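PDB 6HFZ: GDSL-like protein from Roseburia intestinalis L1-82, which removes acetyl groups from complex beta-mannans, acting as a two-domain GDSL-type esterase in a commensal gut bacterium. Local coordinates for residues 27-31 with 67-72; 59-63 with 206-211; 19-23 with 133-137. All coordinates share one frame; numbering follows the deposited sequence.

Contact 1 (27-31 with 67-72)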
loop_
_atom_site.group_PDB
_atom_site.type_symbol
_atom_site.label_atom_id
_atom_site.label_comp_id
_atom_site.label_asym_id
_atom_site.label_seq_id
_atom_site.Cartn_x
_atom_site.Cartn_y
_atom_site.Cartn_z
ATOM N N ALA A 27 19.676 13.793 12.502
ATOM C CA ALA A 27 20.276 14.173 11.189
ATOM C C ALA A 27 21.274 15.314 11.397
ATOM O O ALA A 27 22.356 15.340 10.803
ATOM C CB ALA A 27 19.188 14.610 10.239
ATOM N N LYS A 28 20.891 16.250 12.254
ATOM C CA LYS A 28 21.713 17.450 12.515
ATOM C C LYS A 28 23.044 17.003 13.150
ATOM O O LYS A 28 24.137 17.525 12.782
ATOM C CB LYS A 28 20.902 18.402 13.396
ATOM C CG LYS A 28 21.462 19.811 13.518
ATOM C CD LYS A 28 20.440 20.778 14.102
ATOM C CE LYS A 28 20.403 22.124 13.400
ATOM N NZ LYS A 28 21.605 22.932 13.710
ATOM N N ALA A 29 22.961 15.979 14.025
ATOM C CA ALA A 29 24.115 15.388 14.720
ATOM C C ALA A 29 24.938 14.466 13.804
ATOM O O ALA A 29 25.965 13.911 14.245
ATOM C CB ALA A 29 23.652 14.647 15.948
ATOM N N GLY A 30 24.476 14.253 12.566
ATOM C CA GLY A 30 25.237 13.564 11.509
ATOM C C GLY A 30 25.079 12.047 11.516
ATOM O O GLY A 30 25.908 11.330 10.939
ATOM N N GLU A 31 24.014 11.548 12.156
ATOM C CA GLU A 31 23.751 10.108 12.242
ATOM C C GLU A 31 23.355 9.517 10.873
ATOM O O GLU A 31 23.100 10.217 9.908
ATOM C CB GLU A 31 22.637 9.842 13.251
ATOM C CG GLU A 31 22.977 10.206 14.679
ATOM C CD GLU A 31 21.986 9.717 15.726
ATOM O OE1 GLU A 31 21.159 8.794 15.417
ATOM O OE2 GLU A 31 22.059 10.221 16.860
ATOM N N PHE A 67 20.514 18.196 5.564
ATOM C CA PHE A 67 21.416 17.673 6.612
ATOM C C PHE A 67 22.592 16.979 5.930
ATOM O O PHE A 67 22.666 15.747 5.887
ATOM C CB PHE A 67 20.647 16.750 7.574
ATOM C CG PHE A 67 19.362 17.301 8.162
ATOM C CD1 PHE A 67 19.377 18.146 9.268
ATOM C CD2 PHE A 67 18.122 16.956 7.621
ATOM C CE1 PHE A 67 18.200 18.625 9.827
ATOM C CE2 PHE A 67 16.948 17.438 8.176
ATOM C CZ PHE A 67 16.982 18.277 9.275
ATOM N N PRO A 68 23.509 17.734 5.273
ATOM C CA PRO A 68 24.595 17.121 4.497
ATOM C C PRO A 68 25.589 16.265 5.309
ATOM O O PRO A 68 26.333 15.460 4.728
ATOM C CB PRO A 68 25.334 18.313 3.861
ATOM C CG PRO A 68 24.915 19.520 4.670
ATOM C CD PRO A 68 23.530 19.209 5.209
ATOM N N GLN A 69 25.575 16.442 6.629
ATOM C CA GLN A 69 26.443 15.732 7.569
ATOM C C GLN A 69 25.903 14.316 7.837
ATOM O O GLN A 69 26.654 13.469 8.309
ATOM C CB GLN A 69 26.599 16.547 8.868
ATOM C CG GLN A 69 25.298 16.928 9.575
ATOM C CD GLN A 69 24.635 18.198 9.080
ATOM O OE1 GLN A 69 24.745 18.578 7.914
ATOM N NE2 GLN A 69 23.939 18.884 9.972
ATOM N N ALA A 70 24.602 14.070 7.583
ATOM C CA ALA A 70 23.995 12.739 7.843
ATOM C C ALA A 70 24.159 11.821 6.621
ATOM O O ALA A 70 24.377 12.286 5.500
ATOM C CB ALA A 70 22.551 12.905 8.235
ATOM N N ASP A 71 24.085 10.505 6.868
ATOM C CA ASP A 71 24.068 9.473 5.819
ATOM C C ASP A 71 22.657 8.883 5.677
ATOM O O ASP A 71 22.170 8.209 6.565
ATOM C CB ASP A 71 25.032 8.337 6.154
ATOM C CG ASP A 71 26.468 8.739 5.902
ATOM O OD1 ASP A 71 26.796 8.975 4.722
ATOM O OD2 ASP A 71 27.226 8.862 6.897
ATOM N N PHE A 72 22.023 9.136 4.544
ATOM C CA PHE A 72 20.642 8.658 4.365
ATOM C C PHE A 72 20.588 7.483 3.392
ATOM O O PHE A 72 21.305 7.471 2.370
ATOM C CB PHE A 72 19.754 9.788 3.855
ATOM C CG PHE A 72 19.610 10.936 4.812
ATOM C CD1 PHE A 72 18.738 10.826 5.893
ATOM C CD2 PHE A 72 20.343 12.111 4.649
ATOM C CE1 PHE A 72 18.540 11.888 6.760
ATOM C CE2 PHE A 72 20.131 13.170 5.510
ATOM C CZ PHE A 72 19.272 13.050 6.573
#
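The methyl group of A27 is the bump and the F67-F72 segment supplies the hollow, at one edge of the SGNH-hydrolase sheet. Helix 18-28 closes here in a Schellman motif at G30, and a type I beta turn from F67 to A70 leads into strand 71-78. A27 CB sits over one face of the F67 ring, 3.7 Å from its centroid but nearer its CG end. With CG anti to the carbonyl carbon (chi1 -51°), F67 lays that face against the helix. F72 CZ, 4.0 Å from A27 CB, lines another part of the hollow. Replacing F67 by an alanine would probably open a gap beside the A27 methyl, which would lose its CH-pi contact with the ring face. The Q69 chain bends at chi2 (-86°), and its NE2 gives K28 O a nearly straight hydrogen bond of 3.1 Å, with the oxygen lying in the Q69 amide plane. The two backbones come nearest at G30, whose CA is 4.0 Å from A70 CA. A70 CB fits into the notch between A27 O and E31 O, 3.2 Å from the latter, and E31 O also accepts a hydrogen bond from D71 N.

Contact 2 (59-63 with 206-211)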
loop_
_atom_site.group_PDB
_atom_site.type_symbol
_atom_site.label_atom_id
_atom_site.label_comp_id
_atom_site.label_asym_id
_atom_site.label_seq_id
_atom_site.Cartn_x
_atom_site.Cartn_y
_atom_site.Cartn_z
ATOM N N VAL A 59 11.788 13.894 -1.926
ATOM C CA VAL A 59 11.772 14.047 -0.503
ATOM C C VAL A 59 13.100 13.530 0.064
ATOM O O VAL A 59 13.621 14.068 1.053
ATOM C CB VAL A 59 10.571 13.314 0.103
ATOM C CG1 VAL A 59 10.668 13.142 1.600
ATOM C CG2 VAL A 59 9.282 13.990 -0.296
ATOM N N TYR A 60 13.591 12.412 -0.493
ATOM C CA TYR A 60 14.871 11.828 -0.057
ATOM C C TYR A 60 15.975 12.883 -0.260
ATOM O O TYR A 60 16.819 13.120 0.624
ATOM C CB TYR A 60 15.111 10.502 -0.784
ATOM C CG TYR A 60 16.489 9.917 -0.614
ATOM C CD1 TYR A 60 16.921 9.421 0.604
ATOM C CD2 TYR A 60 17.344 9.869 -1.691
ATOM C CE1 TYR A 60 18.192 8.878 0.751
ATOM C CE2 TYR A 60 18.620 9.340 -1.560
ATOM C CZ TYR A 60 19.033 8.845 -0.344
ATOM O OH TYR A 60 20.296 8.324 -0.264
ATOM N N GLU A 61 15.947 13.546 -1.420
ATOM C CA GLU A 61 16.936 14.592 -1.736
ATOM C C GLU A 61 16.801 15.754 -0.742
ATOM O O GLU A 61 17.832 16.349 -0.370
ATOM C CB GLU A 61 16.843 15.024 -3.204
ATOM C CG GLU A 61 17.411 13.974 -4.131
ATOM C CD GLU A 61 17.671 14.380 -5.564
ATOM O OE1 GLU A 61 16.813 15.058 -6.144
ATOM O OE2 GLU A 61 18.722 13.980 -6.113
ATOM N N TRP A 62 15.569 16.098 -0.319
ATOM C CA TRP A 62 15.375 17.097 0.736
ATOM C C TRP A 62 16.180 16.763 1.996
ATOM O O TRP A 62 16.847 17.649 2.513
ATOM C CB TRP A 62 13.899 17.362 1.079
ATOM C CG TRP A 62 13.679 18.427 2.107
ATOM C CD1 TRP A 62 13.466 19.755 1.876
ATOM C CD2 TRP A 62 13.659 18.260 3.536
ATOM N NE1 TRP A 62 13.330 20.420 3.063
ATOM C CE2 TRP A 62 13.477 19.535 4.102
ATOM C CE3 TRP A 62 13.837 17.174 4.394
ATOM C CZ2 TRP A 62 13.378 19.725 5.472
ATOM C CZ3 TRP A 62 13.757 17.369 5.748
ATOM C CH2 TRP A 62 13.560 18.641 6.287
ATOM N N TRP A 63 16.071 15.532 2.519
ATOM C CA TRP A 63 16.820 15.129 3.713
ATOM C C TRP A 63 18.333 15.337 3.481
ATOM O O TRP A 63 19.006 15.984 4.298
ATOM C CB TRP A 63 16.479 13.685 4.112
ATOM C CG TRP A 63 15.121 13.530 4.732
ATOM C CD1 TRP A 63 13.946 13.172 4.118
ATOM C CD2 TRP A 63 14.791 13.748 6.104
ATOM N NE1 TRP A 63 12.917 13.158 5.026
ATOM C CE2 TRP A 63 13.411 13.490 6.252
ATOM C CE3 TRP A 63 15.542 14.107 7.225
ATOM C CZ2 TRP A 63 12.768 13.609 7.482
ATOM C CZ3 TRP A 63 14.906 14.238 8.432
ATOM C CH2 TRP A 63 13.539 13.985 8.561
ATOM N N ILE A 206 5.092 18.450 0.324
ATOM C CA ILE A 206 5.610 17.706 1.434
ATOM C C ILE A 206 6.787 18.479 2.045
ATOM O O ILE A 206 6.875 18.609 3.269
ATOM C CB ILE A 206 6.030 16.298 1.000
ATOM C CG1 ILE A 206 4.819 15.474 0.550
ATOM C CG2 ILE A 206 6.784 15.627 2.134
ATOM C CD1 ILE A 206 5.166 14.245 -0.299
ATOM N N THR A 207 7.684 18.976 1.199
ATOM C CA THR A 207 8.923 19.643 1.705
ATOM C C THR A 207 8.568 20.993 2.380
ATOM O O THR A 207 9.257 21.407 3.307
ATOM C CB THR A 207 10.020 19.702 0.640
ATOM O OG1 THR A 207 9.589 20.502 -0.452
ATOM C CG2 THR A 207 10.432 18.351 0.095
ATOM N N TYR A 208 7.517 21.691 1.911
ATOM C CA TYR A 208 7.005 22.881 2.589
ATOM C C TYR A 208 6.793 22.592 4.081
ATOM O O TYR A 208 7.235 23.341 4.987
ATOM C CB TYR A 208 5.685 23.341 1.969
ATOM C CG TYR A 208 5.104 24.516 2.698
ATOM C CD1 TYR A 208 5.529 25.789 2.356
ATOM C CD2 TYR A 208 4.165 24.387 3.708
ATOM C CE1 TYR A 208 5.045 26.902 3.012
ATOM C CE2 TYR A 208 3.665 25.501 4.371
ATOM C CZ TYR A 208 4.129 26.757 4.027
ATOM O OH TYR A 208 3.695 27.902 4.617
ATOM N N PHE A 209 6.147 21.452 4.361
ATOM C CA PHE A 209 5.827 21.062 5.713
ATOM C C PHE A 209 7.114 20.668 6.448
ATOM O O PHE A 209 7.309 21.098 7.581
ATOM C CB PHE A 209 4.804 19.918 5.720
ATOM C CG PHE A 209 4.506 19.355 7.086
ATOM C CD1 PHE A 209 3.728 20.081 7.975
ATOM C CD2 PHE A 209 5.015 18.132 7.475
ATOM C CE1 PHE A 209 3.471 19.588 9.244
ATOM C CE2 PHE A 209 4.741 17.631 8.740
ATOM C CZ PHE A 209 3.938 18.345 9.597
ATOM N N LEU A 210 7.981 19.862 5.800
ATOM C CA LEU A 210 9.212 19.376 6.476
ATOM C C LEU A 210 10.034 20.617 6.880
ATOM O O LEU A 210 10.535 20.721 7.981
ATOM C CB LEU A 210 10.003 18.432 5.565
ATOM C CG LEU A 210 9.349 17.074 5.338
ATOM C CD1 LEU A 210 10.208 16.195 4.478
ATOM C CD2 LEU A 210 9.043 16.413 6.671
ATOM N N ASP A 211 10.069 21.614 5.991
ATOM C CA ASP A 211 10.858 22.862 6.293
ATOM C C ASP A 211 10.237 23.606 7.488
ATOM O O ASP A 211 10.949 24.156 8.336
ATOM C CB ASP A 211 10.987 23.727 5.034
ATOM C CG ASP A 211 12.190 23.357 4.184
ATOM O OD1 ASP A 211 13.258 23.059 4.762
ATOM O OD2 ASP A 211 12.071 23.368 2.973
#
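W62 and L210 join two neighbouring helices of the catalytic domain, 55-66 and 196-215, which run roughly the same way with 25° between their axes. Those axes come no closer than 10.6 Å, and the W62 indole lies between them. With CG anti to the backbone N (chi1 -177°), the side chain reaches straight across to the partner helix. L210 CB then stands over the face of the six-membered ring, 3.7 Å from its centroid and close to the ring normal, a CH-pi contact, while L210 CD1 follows the same face toward CE3. At the pyrrole end T207 slides past the indole: T207 CB lies 3.7 Å from W62 CD1, and its methyl CG2 touches W62 CB.

Both helices lie on the same side of the central sheet of the SGNH-hydrolase fold, and the deeper residues show it. V59 CG2 meets I206 CG2 at 3.9 Å, crossing at about a right angle, with V59 also resting on F37 and I206 on L138 and V140. W63 packs edge-to-face with F102 and touches L20, V23 and M24 of helix 18-28. CZ3 of W62 sits over the W63 ring, 3.8 Å above its centre. W63 NE1 is buried without a polar partner; L210 CD1 lies 4.1 Å from it. W62 NE1 makes a weak hydrogen bond of 3.2 Å to D211 OD2, the carboxylate turned 65° from the indole plane.

Contact 3 (19-23 with 133-137)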
loop_
_atom_site.group_PDB
_atom_site.type_symbol
_atom_site.label_atom_id
_atom_site.label_comp_id
_atom_site.label_asym_id
_atom_site.label_seq_id
_atom_site.Cartn_x
_atom_site.Cartn_y
_atom_site.Cartn_z
ATOM N N ARG A 19 8.409 12.770 17.213
ATOM C CA ARG A 19 9.294 11.806 16.558
ATOM C C ARG A 19 10.017 12.443 15.373
ATOM O O ARG A 19 11.207 12.245 15.137
ATOM C CB ARG A 19 8.490 10.601 16.054
ATOM C CG ARG A 19 8.042 9.653 17.150
ATOM C CD ARG A 19 7.450 8.388 16.555
ATOM N NE ARG A 19 6.873 7.537 17.584
ATOM C CZ ARG A 19 6.498 6.279 17.383
ATOM N NH1 ARG A 19 6.657 5.732 16.187
ATOM N NH2 ARG A 19 5.956 5.593 18.379
ATOM N N LEU A 20 9.261 13.218 14.585
ATOM C CA LEU A 20 9.842 13.818 13.403
ATOM C C LEU A 20 10.970 14.795 13.801
ATOM O O LEU A 20 12.038 14.830 13.179
ATOM C CB LEU A 20 8.695 14.501 12.651
ATOM C CG LEU A 20 9.069 15.197 11.362
ATOM C CD1 LEU A 20 10.002 14.335 10.499
ATOM C CD2 LEU A 20 7.792 15.533 10.598
ATOM N N LYS A 21 10.772 15.516 14.910
ATOM C CA LYS A 21 11.775 16.476 15.330
ATOM C C LYS A 21 12.976 15.710 15.906
ATOM O O LYS A 21 14.102 16.141 15.720
ATOM C CB LYS A 21 11.193 17.485 16.315
ATOM C CG LYS A 21 10.456 18.651 15.662
ATOM C CD LYS A 21 9.624 19.435 16.647
ATOM C CE LYS A 21 9.156 20.772 16.122
ATOM N NZ LYS A 21 8.434 21.536 17.176
ATOM N N LYS A 22 12.735 14.568 16.564
ATOM C CA LYS A 22 13.847 13.738 17.048
ATOM C C LYS A 22 14.688 13.243 15.869
ATOM O O LYS A 22 15.908 13.221 15.924
ATOM C CB LYS A 22 13.333 12.566 17.877
ATOM C CG LYS A 22 13.126 12.852 19.358
ATOM C CD LYS A 22 12.961 11.587 20.228
ATOM C CE LYS A 22 13.805 10.397 19.791
ATOM N NZ LYS A 22 13.774 9.277 20.766
ATOM N N VAL A 23 14.056 12.887 14.743
ATOM C CA VAL A 23 14.804 12.434 13.584
ATOM C C VAL A 23 15.676 13.565 13.030
ATOM O O VAL A 23 16.850 13.347 12.693
ATOM C CB VAL A 23 13.879 11.862 12.490
ATOM C CG1 VAL A 23 14.663 11.545 11.228
ATOM C CG2 VAL A 23 13.144 10.636 13.017
ATOM N N THR A 133 11.715 0.323 15.652
ATOM C CA THR A 133 12.476 1.554 15.466
ATOM C C THR A 133 11.627 2.800 15.779
ATOM O O THR A 133 12.187 3.921 15.751
ATOM C CB THR A 133 13.114 1.645 14.079
ATOM O OG1 THR A 133 12.055 1.858 13.136
ATOM C CG2 THR A 133 13.920 0.414 13.708
ATOM N N LYS A 134 10.336 2.646 16.121
ATOM C CA LYS A 134 9.466 3.780 16.538
ATOM C C LYS A 134 9.636 4.922 15.545
ATOM O O LYS A 134 9.953 6.067 15.913
ATOM C CB LYS A 134 9.797 4.250 17.959
ATOM C CG LYS A 134 9.624 3.183 19.044
ATOM C CD LYS A 134 8.187 2.820 19.251
ATOM C CE LYS A 134 7.917 1.975 20.478
ATOM N NZ LYS A 134 8.014 0.543 20.126
ATOM N N PRO A 135 9.419 4.653 14.250
ATOM C CA PRO A 135 9.642 5.662 13.216
ATOM C C PRO A 135 8.681 6.855 13.284
ATOM O O PRO A 135 7.562 6.722 13.704
ATOM C CB PRO A 135 9.396 4.892 11.917
ATOM C CG PRO A 135 8.408 3.845 12.326
ATOM C CD PRO A 135 8.885 3.398 13.692
ATOM N N ALA A 136 9.184 8.030 12.890
ATOM C CA ALA A 136 8.339 9.151 12.549
ATOM C C ALA A 136 7.497 8.741 11.339
ATOM O O ALA A 136 8.021 8.140 10.392
ATOM C CB ALA A 136 9.159 10.370 12.227
ATOM N N VAL A 137 6.202 9.025 11.425
ATOM C CA VAL A 137 5.254 8.671 10.366
ATOM C C VAL A 137 4.587 9.956 9.876
ATOM O O VAL A 137 4.154 10.777 10.687
ATOM C CB VAL A 137 4.209 7.676 10.879
ATOM C CG1 VAL A 137 3.138 7.360 9.830
ATOM C CG2 VAL A 137 4.840 6.386 11.380
#
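R19 leans from helix 18-28 across the residues that lead into strand 136-141, and its side chain meets them almost atom by atom. CB starts against the strand backbone, 3.8 Å from A136 CA. From CG to NE the chain is extended, which carries it along the incoming loop; CD passes 3.3 Å from P135 O and only slightly farther from K134 O. NE turns to a different partner, forming a salt bridge with E223. At the tip, NH1 donates a hydrogen bond of 2.8 Å to P135 O, at an N-H...O angle of 159°. The oxygen lies in the guanidinium plane, whereas NH1 stands well above the carbonyl plane, 40° out of it. NH1 also bonds to Y129 O, and the Y129 ring adds a cation-pi contact, so the group is gripped from several directions and its rotation is probably fixed. NH2 touches the aliphatic part of K134, 3.7 Å from K134 CD, and K134 CB lies over one guanidinium face. Bends in the lysine chain take its NZ away to weak hydrogen bonds with T130 O and S131 O.

Nearer the helix backbone, the A136 methyl packs on the helix surface, with A136 CB 3.7 Å from L20 N and 4.1 Å from V23 CG2. P135 and V137, its neighbours in sequence, instead touch V128 of helix 115-129. Side chains thus alternate between helices on the two faces of a mostly parallel sheet, as in the three-layer alpha/beta/alpha fold of SGNH hydrolases.

Overall arrangement
Contacts 1, 2 and 3 form a triangle with centres 14 to 15 Å apart, all in the esterase domain. Helix 18-28 enters contact 3 with its early turns and contact 1 with its end. Helix 55-66 belongs to contact 2, and the chain leaves it through the turn of contact 1; there Y60 OH probably donates a hydrogen bond to F72 O, 2.9 Å away. Contacts 2 and 3 meet in the interior, where W63 CH2 packs 3.8 Å from V23 CG1 and L20 also touches F209 and L210. None of the three includes S41, D190 or H193, which probably form the Ser-His-Asp triad expected of this family, though helix 196-215 of contact 2 starts just after H193.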